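PDB 5TIP: major capsid protein from Paramecium bursaria Chlorella virus 1, which self-assembles as trimers into the large icosahedral capsid of this chlorovirus, a shell of pseudo T=169 symmetry about 190 nm across. Local coordinates for residues A37-F51 with A197-F209. Numbering follows the deposited sequence.
Sequences AIESIQQTINGSVGF and AQPTMSVWVDYIF
Gln42 lies flat over the indole of Trp204 where two antiparallel strands, 37-42 and 200-209, pair in the N-terminal jelly roll of the double jelly-roll capsid protein. Six backbone hydrogen bonds join Ala37 with Phe209, Glu39 with Tyr207 and Ile41 with Val205; the straightest, Tyr207 N to Glu39 O, is 2.7 Å long at 177°. Strand 200-210 also pairs with strand 65-76, so strand 37-42 extends that sheet. Gln43 N still bonds Val203 O (2.8 Å) before the chain bows away.

On the face bearing Trp204, Gln42 stacks on the indole, whose broad flat surface suits a long side chain. With CG anti to the backbone N and the chain extended, the glutamine amide runs 15° from parallel to the ring. Gln42 CB stands 3.4 Å from the centroid of the six-membered ring of Trp204, a CH-pi contact, and Arg328 of the second subunit adds a cation-pi contact to this tryptophan.

Apolar packing follows the bowed loop. Unbranched Met201 reaches both Ile45 and Val49: its CG lies 3.7 Å from Ile45 CD1, while its CE touches Val49 CG1. At the far end Pro199 CD sits over one face of the Phe51 ring, and Gln198, bent back at chi2, brings OE1 in to accept from Phe51 N at 2.8 Å.

On the face bearing Tyr207, polar ends lie among apolar side chains; Ile41 CB packs on Tyr207 CE1. Glu39 OE1 accepts from Gly3 N of the third subunit, tying this strand to a neighbouring subunit of the trimer. Glutamine suits position 43 by offering both acceptor and donor: Tyr207 OH and Gln43 OE1 both bond the backbone of Ser60, while Gln43 NE2 donates to Tyr207 OH at 2.8 Å, with the hydroxyl 31° out of the amide plane.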
ATOM      1  N   ALA A  37      26.419  11.948   1.941  1.00 31.24           N
ATOM      2  CA  ALA A  37      26.648  10.572   2.353  1.00 27.72           C
ATOM      3  C   ALA A  37      25.975  10.349   3.699  1.00 28.32           C
ATOM      4  O   ALA A  37      25.871  11.268   4.515  1.00 30.26           O
ATOM      5  CB  ALA A  37      28.142  10.245   2.443  1.00 28.13           C
ATOM      6  N   ILE A  38      25.517   9.119   3.923  1.00 27.30           N
ATOM      7  CA  ILE A  38      24.776   8.753   5.123  1.00 26.04           C
ATOM      8  C   ILE A  38      25.584   7.731   5.910  1.00 24.58           C
ATOM      9  O   ILE A  38      26.259   6.875   5.325  1.00 27.57           O
ATOM     10  CB  ILE A  38      23.380   8.191   4.781  1.00 26.62           C
ATOM     11  CG1 ILE A  38      22.684   9.073   3.745  1.00 25.62           C
ATOM     12  CG2 ILE A  38      22.521   8.083   6.033  1.00 24.79           C
ATOM     13  CD1 ILE A  38      21.392   8.487   3.228  1.00 27.70           C
ATOM     14  N   GLU A  39      25.514   7.819   7.236  1.00 24.15           N
ATOM     15  CA  GLU A  39      26.168   6.849   8.105  1.00 28.01           C
ATOM     16  C   GLU A  39      25.425   6.757   9.427  1.00 28.39           C
ATOM     17  O   GLU A  39      25.162   7.780  10.066  1.00 29.23           O
ATOM     18  CB  GLU A  39      27.629   7.221   8.366  1.00 29.81           C
ATOM     19  CG  GLU A  39      28.343   6.217   9.257  1.00 32.21           C
ATOM     20  CD  GLU A  39      29.757   6.631   9.600  1.00 37.41           C
ATOM     21  OE1 GLU A  39      30.184   7.719   9.162  1.00 41.52           O
ATOM     22  OE2 GLU A  39      30.437   5.868  10.318  1.00 41.02           O
ATOM     23  N   SER A  40      25.092   5.533   9.831  1.00 26.19           N
ATOM     24  CA  SER A  40      24.468   5.282  11.123  1.00 24.13           C
ATOM     25  C   SER A  40      25.568   5.080  12.158  1.00 26.08           C
ATOM     26  O   SER A  40      26.415   4.193  12.002  1.00 30.77           O
ATOM     27  CB  SER A  40      23.554   4.060  11.054  1.00 19.89           C
ATOM     28  OG  SER A  40      22.825   3.901  12.257  1.00 24.66           O
ATOM     29  N   ILE A  41      25.564   5.902  13.205  1.00 23.81           N
ATOM     30  CA  ILE A  41      26.633   5.926  14.195  1.00 23.12           C
ATOM     31  C   ILE A  41      26.024   5.738  15.576  1.00 23.90           C
ATOM     32  O   ILE A  41      25.035   6.394  15.918  1.00 24.83           O
ATOM     33  CB  ILE A  41      27.443   7.235  14.123  1.00 25.22           C
ATOM     34  CG1 ILE A  41      28.039   7.403  12.723  1.00 27.36           C
ATOM     35  CG2 ILE A  41      28.532   7.251  15.183  1.00 27.01           C
ATOM     36  CD1 ILE A  41      28.825   8.673  12.528  1.00 28.75           C
ATOM     37  N   GLN A  42      26.616   4.845  16.366  1.00 24.96           N
ATOM     38  CA  GLN A  42      26.090   4.523  17.683  1.00 24.53           C
ATOM     39  C   GLN A  42      26.404   5.631  18.680  1.00 28.37           C
ATOM     40  O   GLN A  42      27.450   6.284  18.610  1.00 30.25           O
ATOM     41  CB  GLN A  42      26.672   3.197  18.176  1.00 25.60           C
ATOM     42  CG  GLN A  42      26.042   2.675  19.454  1.00 26.54           C
ATOM     43  CD  GLN A  42      26.638   1.356  19.898  1.00 28.16           C
ATOM     44  OE1 GLN A  42      27.605   0.869  19.311  1.00 29.35           O
ATOM     45  NE2 GLN A  42      26.063   0.769  20.939  1.00 29.15           N
ATOM     46  N   GLN A  43      25.486   5.833  19.621  1.00 29.12           N
ATOM     47  CA  GLN A  43      25.597   6.872  20.631  1.00 27.15           C
ATOM     48  C   GLN A  43      25.947   6.267  21.984  1.00 28.25           C
ATOM     49  O   GLN A  43      25.790   5.065  22.217  1.00 30.97           O
ATOM     50  CB  GLN A  43      24.295   7.670  20.748  1.00 24.49           C
ATOM     51  CG  GLN A  43      23.831   8.310  19.455  1.00 24.86           C
ATOM     52  CD  GLN A  43      24.801   9.353  18.938  1.00 29.16           C
ATOM     53  OE1 GLN A  43      25.145  10.302  19.644  1.00 33.72           O
ATOM     54  NE2 GLN A  43      25.246   9.185  17.701  1.00 31.65           N
ATOM     55  N   THR A  44      26.420   7.127  22.880  1.00 31.63           N
ATOM     56  CA  THR A  44      26.712   6.738  24.253  1.00 33.55           C
ATOM     57  C   THR A  44      25.481   6.987  25.116  1.00 32.18           C
ATOM     58  O   THR A  44      24.923   8.089  25.107  1.00 33.40           O
ATOM     59  CB  THR A  44      27.909   7.521  24.796  1.00 36.39           C
ATOM     60  OG1 THR A  44      29.058   7.275  23.975  1.00 37.32           O
ATOM     61  CG2 THR A  44      28.218   7.100  26.226  1.00 35.11           C
ATOM     62  N   ILE A  45      25.058   5.963  25.850  1.00 32.27           N
ATOM     63  CA  ILE A  45      23.892   6.047  26.720  1.00 34.13           C
ATOM     64  C   ILE A  45      24.369   6.334  28.136  1.00 38.67           C
ATOM     65  O   ILE A  45      25.201   5.598  28.682  1.00 42.93           O
ATOM     66  CB  ILE A  45      23.062   4.754  26.664  1.00 34.44           C
ATOM     67  CG1 ILE A  45      22.540   4.517  25.246  1.00 29.27           C
ATOM     68  CG2 ILE A  45      21.906   4.820  27.652  1.00 35.37           C
ATOM     69  CD1 ILE A  45      21.673   3.284  25.111  1.00 27.05           C
ATOM     70  N   ASN A  46      23.845   7.403  28.731  1.00 39.59           N
ATOM     71  CA  ASN A  46      24.190   7.802  30.088  1.00 41.64           C
ATOM     72  C   ASN A  46      23.135   7.287  31.058  1.00 38.16           C
ATOM     73  O   ASN A  46      21.938   7.516  30.859  1.00 38.37           O
ATOM     74  CB  ASN A  46      24.310   9.324  30.196  1.00 47.02           C
ATOM     75  CG  ASN A  46      25.441   9.884  29.351  1.00 50.50           C
ATOM     76  OD1 ASN A  46      25.226  10.738  28.492  1.00 49.91           O
ATOM     77  ND2 ASN A  46      26.655   9.401  29.594  1.00 51.17           N
ATOM     78  N   GLY A  47      23.578   6.594  32.095  1.00 36.51           N
ATOM     79  CA  GLY A  47      22.687   6.014  33.077  1.00 36.25           C
ATOM     80  C   GLY A  47      22.696   4.494  33.028  1.00 38.29           C
ATOM     81  O   GLY A  47      23.302   3.864  32.160  1.00 41.62           O
ATOM     82  N   SER A  48      22.008   3.911  34.005  1.00 37.90           N
ATOM     83  CA  SER A  48      21.899   2.463  34.118  1.00 36.16           C
ATOM     84  C   SER A  48      20.650   1.995  33.381  1.00 34.83           C
ATOM     85  O   SER A  48      19.528   2.343  33.766  1.00 36.51           O
ATOM     86  CB  SER A  48      21.850   2.037  35.583  1.00 40.42           C
ATOM     87  OG  SER A  48      23.054   2.377  36.247  1.00 46.46           O
ATOM     88  N   VAL A  49      20.848   1.209  32.324  1.00 32.62           N
ATOM     89  CA  VAL A  49      19.725   0.678  31.563  1.00 31.74           C
ATOM     90  C   VAL A  49      19.052  -0.428  32.362  1.00 32.84           C
ATOM     91  O   VAL A  49      19.710  -1.363  32.838  1.00 36.21           O
ATOM     92  CB  VAL A  49      20.193   0.176  30.191  1.00 32.39           C
ATOM     93  CG1 VAL A  49      19.058  -0.534  29.473  1.00 30.37           C
ATOM     94  CG2 VAL A  49      20.712   1.334  29.356  1.00 35.17           C
ATOM     95  N   GLY A  50      17.739  -0.326  32.514  1.00 31.24           N
ATOM     96  CA  GLY A  50      16.986  -1.323  33.254  1.00 31.59           C
ATOM     97  C   GLY A  50      15.533  -0.914  33.325  1.00 33.23           C
ATOM     98  O   GLY A  50      15.168   0.225  33.020  1.00 35.12           O
ATOM     99  N   PHE A  51      14.702  -1.872  33.733  1.00 33.56           N
ATOM    100  CA  PHE A  51      13.270  -1.619  33.834  1.00 34.65           C
ATOM    101  C   PHE A  51      12.996  -0.483  34.811  1.00 36.53           C
ATOM    102  O   PHE A  51      13.467  -0.499  35.952  1.00 38.94           O
ATOM    103  CB  PHE A  51      12.535  -2.887  34.270  1.00 33.04           C
ATOM    104  CG  PHE A  51      12.495  -3.958  33.217  1.00 32.60           C
ATOM    105  CD1 PHE A  51      11.728  -3.793  32.076  1.00 30.52           C
ATOM    106  CD2 PHE A  51      13.221  -5.127  33.366  1.00 33.99           C
ATOM    107  CE1 PHE A  51      11.686  -4.773  31.104  1.00 29.36           C
ATOM    108  CE2 PHE A  51      13.183  -6.112  32.395  1.00 32.05           C
ATOM    109  CZ  PHE A  51      12.415  -5.933  31.263  1.00 30.68           C
ATOM    110  N   ALA A 197      15.515 -11.207  32.691  1.00 42.51           N
ATOM    111  CA  ALA A 197      16.749 -10.481  32.434  1.00 43.05           C
ATOM    112  C   ALA A 197      16.463  -9.021  32.113  1.00 41.59           C
ATOM    113  O   ALA A 197      15.452  -8.682  31.492  1.00 40.43           O
ATOM    114  CB  ALA A 197      17.521 -11.123  31.280  1.00 46.33           C
ATOM    115  N   GLN A 198      17.368  -8.151  32.552  1.00 41.81           N
ATOM    116  CA  GLN A 198      17.249  -6.739  32.242  1.00 41.07           C
ATOM    117  C   GLN A 198      17.538  -6.493  30.762  1.00 37.79           C
ATOM    118  O   GLN A 198      18.356  -7.190  30.155  1.00 37.99           O
ATOM    119  CB  GLN A 198      18.202  -5.918  33.106  1.00 43.59           C
ATOM    120  CG  GLN A 198      17.834  -5.896  34.579  1.00 46.71           C
ATOM    121  CD  GLN A 198      16.550  -5.133  34.846  1.00 49.04           C
ATOM    122  OE1 GLN A 198      16.185  -4.228  34.097  1.00 46.81           O
ATOM    123  NE2 GLN A 198      15.857  -5.496  35.917  1.00 53.34           N
ATOM    124  N   PRO A 199      16.884  -5.503  30.161  1.00 34.99           N
ATOM    125  CA  PRO A 199      17.102  -5.239  28.737  1.00 32.43           C
ATOM    126  C   PRO A 199      18.450  -4.588  28.479  1.00 35.15           C
ATOM    127  O   PRO A 199      19.015  -3.904  29.336  1.00 38.90           O
ATOM    128  CB  PRO A 199      15.955  -4.290  28.377  1.00 32.28           C
ATOM    129  CG  PRO A 199      15.656  -3.584  29.649  1.00 32.62           C
ATOM    130  CD  PRO A 199      15.885  -4.590  30.745  1.00 34.10           C
ATOM    131  N   THR A 200      18.962  -4.811  27.273  1.00 32.64           N
ATOM    132  CA  THR A 200      20.144  -4.126  26.775  1.00 32.56           C
ATOM    133  C   THR A 200      19.716  -3.135  25.702  1.00 31.54           C
ATOM    134  O   THR A 200      18.859  -3.443  24.868  1.00 32.26           O
ATOM    135  CB  THR A 200      21.161  -5.114  26.200  1.00 35.18           C
ATOM    136  OG1 THR A 200      20.523  -6.375  25.969  1.00 41.60           O
ATOM    137  CG2 THR A 200      22.311  -5.314  27.174  1.00 38.75           C
ATOM    138  N   MET A 201      20.306  -1.943  25.729  1.00 29.68           N
ATOM    139  CA  MET A 201      19.859  -0.847  24.884  1.00 28.81           C
ATOM    140  C   MET A 201      21.040  -0.226  24.155  1.00 29.81           C
ATOM    141  O   MET A 201      22.159  -0.175  24.675  1.00 32.05           O
ATOM    142  CB  MET A 201      19.137   0.239  25.695  1.00 32.51           C
ATOM    143  CG  MET A 201      18.538   1.347  24.840  1.00 34.65           C
ATOM    144  SD  MET A 201      17.961   2.759  25.792  1.00 40.09           S
ATOM    145  CE  MET A 201      17.472   1.955  27.305  1.00 39.80           C
ATOM    146  N   SER A 202      20.776   0.239  22.936  1.00 30.21           N
ATOM    147  CA  SER A 202      21.734   1.028  22.179  1.00 30.17           C
ATOM    148  C   SER A 202      20.963   2.008  21.306  1.00 26.91           C
ATOM    149  O   SER A 202      19.865   1.705  20.830  1.00 26.88           O
ATOM    150  CB  SER A 202      22.650   0.146  21.322  1.00 32.12           C
ATOM    151  OG  SER A 202      21.904  -0.624  20.397  1.00 36.60           O
ATOM    152  N   VAL A 203      21.543   3.188  21.112  1.00 26.89           N
ATOM    153  CA  VAL A 203      20.929   4.255  20.332  1.00 25.15           C
ATOM    154  C   VAL A 203      21.796   4.501  19.109  1.00 28.82           C
ATOM    155  O   VAL A 203      23.017   4.664  19.230  1.00 29.65           O
ATOM    156  CB  VAL A 203      20.766   5.543  21.159  1.00 25.73           C
ATOM    157  CG1 VAL A 203      20.093   6.625  20.331  1.00 25.21           C
ATOM    158  CG2 VAL A 203      19.971   5.261  22.425  1.00 22.38           C
ATOM    159  N   TRP A 204      21.171   4.523  17.936  1.00 30.30           N
ATOM    160  CA  TRP A 204      21.871   4.726  16.676  1.00 26.57           C
ATOM    161  C   TRP A 204      21.262   5.915  15.949  1.00 25.52           C
ATOM    162  O   TRP A 204      20.036   6.010  15.827  1.00 27.10           O
ATOM    163  CB  TRP A 204      21.803   3.467  15.808  1.00 24.12           C
ATOM    164  CG  TRP A 204      22.542   2.309  16.406  1.00 24.53           C
ATOM    165  CD1 TRP A 204      22.110   1.493  17.413  1.00 21.00           C
ATOM    166  CD2 TRP A 204      23.846   1.844  16.045  1.00 23.85           C
ATOM    167  NE1 TRP A 204      23.064   0.547  17.696  1.00 22.38           N
ATOM    168  CE2 TRP A 204      24.138   0.741  16.869  1.00 23.52           C
ATOM    169  CE3 TRP A 204      24.794   2.252  15.102  1.00 23.22           C
ATOM    170  CZ2 TRP A 204      25.338   0.041  16.780  1.00 28.21           C
ATOM    171  CZ3 TRP A 204      25.984   1.558  15.016  1.00 24.86           C
ATOM    172  CH2 TRP A 204      26.246   0.464  15.850  1.00 29.56           C
ATOM    173  N   VAL A 205      22.116   6.818  15.475  1.00 25.63           N
ATOM    174  CA  VAL A 205      21.694   8.040  14.800  1.00 24.01           C
ATOM    175  C   VAL A 205      22.292   8.049  13.400  1.00 25.80           C
ATOM    176  O   VAL A 205      23.483   7.768  13.226  1.00 26.77           O
ATOM    177  CB  VAL A 205      22.116   9.295  15.587  1.00 23.04           C
ATOM    178  CG1 VAL A 205      21.757  10.555  14.819  1.00 23.30           C
ATOM    179  CG2 VAL A 205      21.456   9.302  16.955  1.00 22.18           C
ATOM    180  N   ASP A 206      21.465   8.366  12.406  1.00 26.62           N
ATOM    181  CA  ASP A 206      21.908   8.455  11.020  1.00 29.91           C
ATOM    182  C   ASP A 206      22.387   9.873  10.731  1.00 26.91           C
ATOM    183  O   ASP A 206      21.612  10.828  10.835  1.00 27.64           O
ATOM    184  CB  ASP A 206      20.778   8.067  10.066  1.00 38.40           C
ATOM    185  CG  ASP A 206      20.541   6.570  10.020  1.00 48.42           C
ATOM    186  OD1 ASP A 206      20.239   5.980  11.078  1.00 51.88           O
ATOM    187  OD2 ASP A 206      20.648   5.985   8.921  1.00 51.00           O
ATOM    188  N   TYR A 207      23.659  10.004  10.371  1.00 27.16           N
ATOM    189  CA  TYR A 207      24.267  11.296  10.096  1.00 26.33           C
ATOM    190  C   TYR A 207      24.364  11.536   8.595  1.00 26.43           C
ATOM    191  O   TYR A 207      24.542  10.604   7.807  1.00 26.75           O
ATOM    192  CB  TYR A 207      25.662  11.393  10.717  1.00 24.17           C
ATOM    193  CG  TYR A 207      25.668  11.448  12.228  1.00 25.29           C
ATOM    194  CD1 TYR A 207      25.577  10.287  12.983  1.00 24.90           C
ATOM    195  CD2 TYR A 207      25.767  12.659  12.899  1.00 26.70           C
ATOM    196  CE1 TYR A 207      25.583  10.330  14.365  1.00 24.33           C
ATOM    197  CE2 TYR A 207      25.774  12.713  14.281  1.00 26.28           C
ATOM    198  CZ  TYR A 207      25.682  11.546  15.008  1.00 25.59           C
ATOM    199  OH  TYR A 207      25.687  11.591  16.384  1.00 27.38           O
ATOM    200  N   ILE A 208      24.243  12.802   8.208  1.00 24.31           N
ATOM    201  CA  ILE A 208      24.404  13.231   6.825  1.00 23.75           C
ATOM    202  C   ILE A 208      25.705  14.013   6.721  1.00 23.87           C
ATOM    203  O   ILE A 208      25.913  14.985   7.457  1.00 25.66           O
ATOM    204  CB  ILE A 208      23.214  14.082   6.347  1.00 25.27           C
ATOM    205  CG1 ILE A 208      21.893  13.346   6.578  1.00 22.31           C
ATOM    206  CG2 ILE A 208      23.382  14.447   4.881  1.00 27.14           C
ATOM    207  CD1 ILE A 208      21.738  12.094   5.747  1.00 19.44           C
ATOM    208  N   PHE A 209      26.581  13.585   5.816  1.00 25.48           N
ATOM    209  CA  PHE A 209      27.832  14.279   5.539  1.00 26.41           C
ATOM    210  C   PHE A 209      27.675  15.070   4.247  1.00 25.37           C
ATOM    211  O   PHE A 209      27.389  14.492   3.194  1.00 25.63           O
ATOM    212  CB  PHE A 209      28.993  13.288   5.444  1.00 26.07           C
ATOM    213  CG  PHE A 209      29.234  12.519   6.712  1.00 28.36           C
ATOM    214  CD1 PHE A 209      28.508  11.375   6.996  1.00 28.32           C
ATOM    215  CD2 PHE A 209      30.183  12.945   7.625  1.00 28.16           C
ATOM    216  CE1 PHE A 209      28.723  10.671   8.164  1.00 27.14           C
ATOM    217  CE2 PHE A 209      30.404  12.243   8.796  1.00 27.90           C
ATOM    218  CZ  PHE A 209      29.673  11.105   9.065  1.00 26.37           C
TER
HETATM  219  O   HOH W   1      20.082   2.935  12.768  1.00 27.73           O
HETATM  220  O   HOH W   2      24.344   3.124  22.318  1.00 31.99           O
HETATM  221  O   HOH W   3      21.517  -3.157  31.005  1.00 43.29           O